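PDB 2XQ0: leucine aminopeptidase 2, which removes N-terminal residues, preferentially from di- and tripeptides, as a zinc aminopeptidase of the M1 family and has a low epoxide hydrolase activity in vitro. Local coordinates for residues V328-R333 against P412-Y417. Numbering follows the deposited sequence.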
loop_
_atom_site.group_PDB
_atom_site.type_symbol
_atom_site.label_atom_id
_atom_site.label_comp_id
_atom_site.label_asym_id
_atom_site.label_seq_id
_atom_site.Cartn_x
_atom_site.Cartn_y
_atom_site.Cartn_z
ATOM N N VAL A 328 -0.694 1.061 10.278
ATOM C CA VAL A 328 0.616 1.593 10.620
ATOM C C VAL A 328 0.793 1.488 12.139
ATOM O O VAL A 328 1.874 1.140 12.624
ATOM C CB VAL A 328 0.804 3.072 10.118
ATOM C CG1 VAL A 328 2.136 3.661 10.626
ATOM C CG2 VAL A 328 0.778 3.147 8.572
ATOM N N TYR A 329 -0.280 1.776 12.880
ATOM C CA TYR A 329 -0.265 1.641 14.343
ATOM C C TYR A 329 0.031 0.197 14.744
ATOM O O TYR A 329 0.981 -0.093 15.503
ATOM C CB TYR A 329 -1.577 2.160 14.993
ATOM C CG TYR A 329 -1.576 1.914 16.488
ATOM C CD1 TYR A 329 -0.906 2.772 17.355
ATOM C CD2 TYR A 329 -2.181 0.787 17.017
ATOM C CE1 TYR A 329 -0.862 2.521 18.717
ATOM C CE2 TYR A 329 -2.133 0.528 18.351
ATOM C CZ TYR A 329 -1.466 1.391 19.197
ATOM O OH TYR A 329 -1.421 1.123 20.538
ATOM N N LEU A 330 -0.756 -0.725 14.209
ATOM C CA LEU A 330 -0.554 -2.140 14.515
ATOM C C LEU A 330 0.826 -2.682 14.098
ATOM O O LEU A 330 1.462 -3.384 14.860
ATOM C CB LEU A 330 -1.674 -2.991 13.913
ATOM C CG LEU A 330 -3.043 -2.727 14.552
ATOM C CD1 LEU A 330 -4.164 -3.427 13.761
ATOM C CD2 LEU A 330 -3.052 -3.143 16.038
ATOM N N GLU A 331 1.270 -2.339 12.893
ATOM C CA GLU A 331 2.592 -2.691 12.375
ATOM C C GLU A 331 3.676 -2.298 13.376
ATOM O O GLU A 331 4.550 -3.096 13.716
ATOM C CB GLU A 331 2.823 -1.931 11.061
ATOM C CG GLU A 331 4.236 -1.995 10.467
ATOM C CD GLU A 331 4.421 -0.989 9.321
ATOM O OE1 GLU A 331 3.451 -0.262 8.963
ATOM O OE2 GLU A 331 5.547 -0.925 8.776
ATOM N N ARG A 332 3.614 -1.055 13.843
ATOM C CA ARG A 332 4.584 -0.549 14.798
ATOM C C ARG A 332 4.466 -1.208 16.180
ATOM O O ARG A 332 5.466 -1.364 16.857
ATOM C CB ARG A 332 4.594 0.972 14.845
ATOM C CG ARG A 332 5.124 1.555 13.531
ATOM C CD ARG A 332 5.132 3.050 13.500
ATOM N NE ARG A 332 5.628 3.486 12.201
ATOM C CZ ARG A 332 5.287 4.620 11.602
ATOM N NH1 ARG A 332 4.435 5.462 12.182
ATOM N NH2 ARG A 332 5.785 4.899 10.412
ATOM N N ARG A 333 3.275 -1.639 16.576
ATOM C CA ARG A 333 3.160 -2.475 17.786
ATOM C C ARG A 333 3.881 -3.841 17.602
ATOM O O ARG A 333 4.536 -4.354 18.518
ATOM C CB ARG A 333 1.685 -2.682 18.159
ATOM C CG ARG A 333 0.978 -1.431 18.702
ATOM C CD ARG A 333 1.518 -0.992 20.085
ATOM N NE ARG A 333 1.461 -2.102 21.038
ATOM C CZ ARG A 333 0.368 -2.439 21.717
ATOM N NH1 ARG A 333 -0.760 -1.748 21.577
ATOM N NH2 ARG A 333 0.403 -3.471 22.537
ATOM N N PRO A 412 -7.224 -3.686 25.360
ATOM C CA PRO A 412 -8.597 -4.199 25.488
ATOM C C PRO A 412 -9.555 -3.525 24.510
ATOM O O PRO A 412 -10.430 -4.189 23.950
ATOM C CB PRO A 412 -8.970 -3.832 26.922
ATOM C CG PRO A 412 -7.663 -3.837 27.643
ATOM C CD PRO A 412 -6.672 -3.277 26.665
ATOM N N PHE A 413 -9.395 -2.222 24.305
ATOM C CA PHE A 413 -10.196 -1.528 23.296
ATOM C C PHE A 413 -9.930 -2.071 21.882
ATOM O O PHE A 413 -10.853 -2.312 21.108
ATOM C CB PHE A 413 -9.944 -0.023 23.305
ATOM C CG PHE A 413 -10.580 0.692 22.136
ATOM C CD1 PHE A 413 -11.957 0.873 22.084
ATOM C CD2 PHE A 413 -9.805 1.147 21.071
ATOM C CE1 PHE A 413 -12.555 1.511 20.995
ATOM C CE2 PHE A 413 -10.390 1.786 19.986
ATOM C CZ PHE A 413 -11.778 1.975 19.957
ATOM N N ILE A 414 -8.659 -2.237 21.545
ATOM C CA ILE A 414 -8.273 -2.751 20.234
ATOM C C ILE A 414 -8.977 -4.082 19.934
ATOM O O ILE A 414 -9.554 -4.276 18.861
ATOM C CB ILE A 414 -6.752 -2.927 20.177
ATOM C CG1 ILE A 414 -6.071 -1.558 20.239
ATOM C CG2 ILE A 414 -6.325 -3.695 18.942
ATOM C CD1 ILE A 414 -4.551 -1.659 20.196
ATOM N N ARG A 415 -8.941 -4.996 20.893
ATOM C CA ARG A 415 -9.622 -6.270 20.725
ATOM C C ARG A 415 -11.130 -6.085 20.581
ATOM O O ARG A 415 -11.771 -6.789 19.805
ATOM C CB ARG A 415 -9.340 -7.183 21.914
ATOM C CG ARG A 415 -7.979 -7.838 21.838
ATOM C CD ARG A 415 -7.417 -8.088 23.219
ATOM N NE ARG A 415 -5.964 -8.162 23.156
ATOM C CZ ARG A 415 -5.169 -8.078 24.211
ATOM N NH1 ARG A 415 -3.855 -8.159 24.049
ATOM N NH2 ARG A 415 -5.691 -7.916 25.420
ATOM N N HIS A 416 -11.696 -5.156 21.347
ATOM C CA HIS A 416 -13.141 -4.949 21.334
ATOM C C HIS A 416 -13.550 -4.420 19.970
ATOM O O HIS A 416 -14.497 -4.918 19.346
ATOM C CB HIS A 416 -13.540 -3.950 22.421
ATOM C CG HIS A 416 -14.999 -3.635 22.440
ATOM N ND1 HIS A 416 -15.521 -2.493 21.875
ATOM C CD2 HIS A 416 -16.050 -4.320 22.946
ATOM C CE1 HIS A 416 -16.832 -2.483 22.039
ATOM N NE2 HIS A 416 -17.178 -3.581 22.684
ATOM N N TYR A 417 -12.818 -3.403 19.525
ATOM C CA TYR A 417 -13.023 -2.776 18.228
ATOM C C TYR A 417 -12.999 -3.792 17.089
ATOM O O TYR A 417 -13.958 -3.873 16.327
ATOM C CB TYR A 417 -11.972 -1.676 18.015
ATOM C CG TYR A 417 -11.964 -1.034 16.638
ATOM C CD1 TYR A 417 -12.939 -0.111 16.268
ATOM C CD2 TYR A 417 -10.965 -1.329 15.720
ATOM C CE1 TYR A 417 -12.927 0.489 15.009
ATOM C CE2 TYR A 417 -10.949 -0.744 14.449
ATOM C CZ TYR A 417 -11.941 0.171 14.105
ATOM O OH TYR A 417 -11.944 0.777 12.854
#
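Ile414 reaches from helix 407-420 toward Tyr329, Leu330 and Arg333 on helix 321-339; side chains from both helices span the 13.6 Å between the axes of the two short segments. From CB, which points at the other helix, the forked chain sends one methyl to each side. CG2 leans to Leu330, whose CD2 lies a loose 4.4 Å from it. The other branch runs through CG1, extended at chi2 (180°), to CD1, which ends at the edge of the Tyr329 ring, 3.7 Å from Tyr329 CE2 and near the ring plane. CD1 also lies 4.0 Å from Arg333 NH1, meeting the guanidinium obliquely. Tyrosine suits its place, offering a carbon edge to the methyl and a polar tip beyond: Tyr329 OH accepts a somewhat bent hydrogen bond (149°) from Arg333 NH1 (3.1 Å) and also bonds Glu401. Arg333 salt-bridges Asp411 through the same NH1. With ring and hydroxyl gone, as in an alanine here, Ile414 CD1 would probably lose its aromatic neighbour, and Arg333 and Glu401 the hydroxyl they share. This buried, largely apolar contact joins two helices of the M1 peptidase domain; Leu330 also touches Ala304 and Ser308 of helix 297-311, which carries the HExxH motif with zinc ligands His301 and His305.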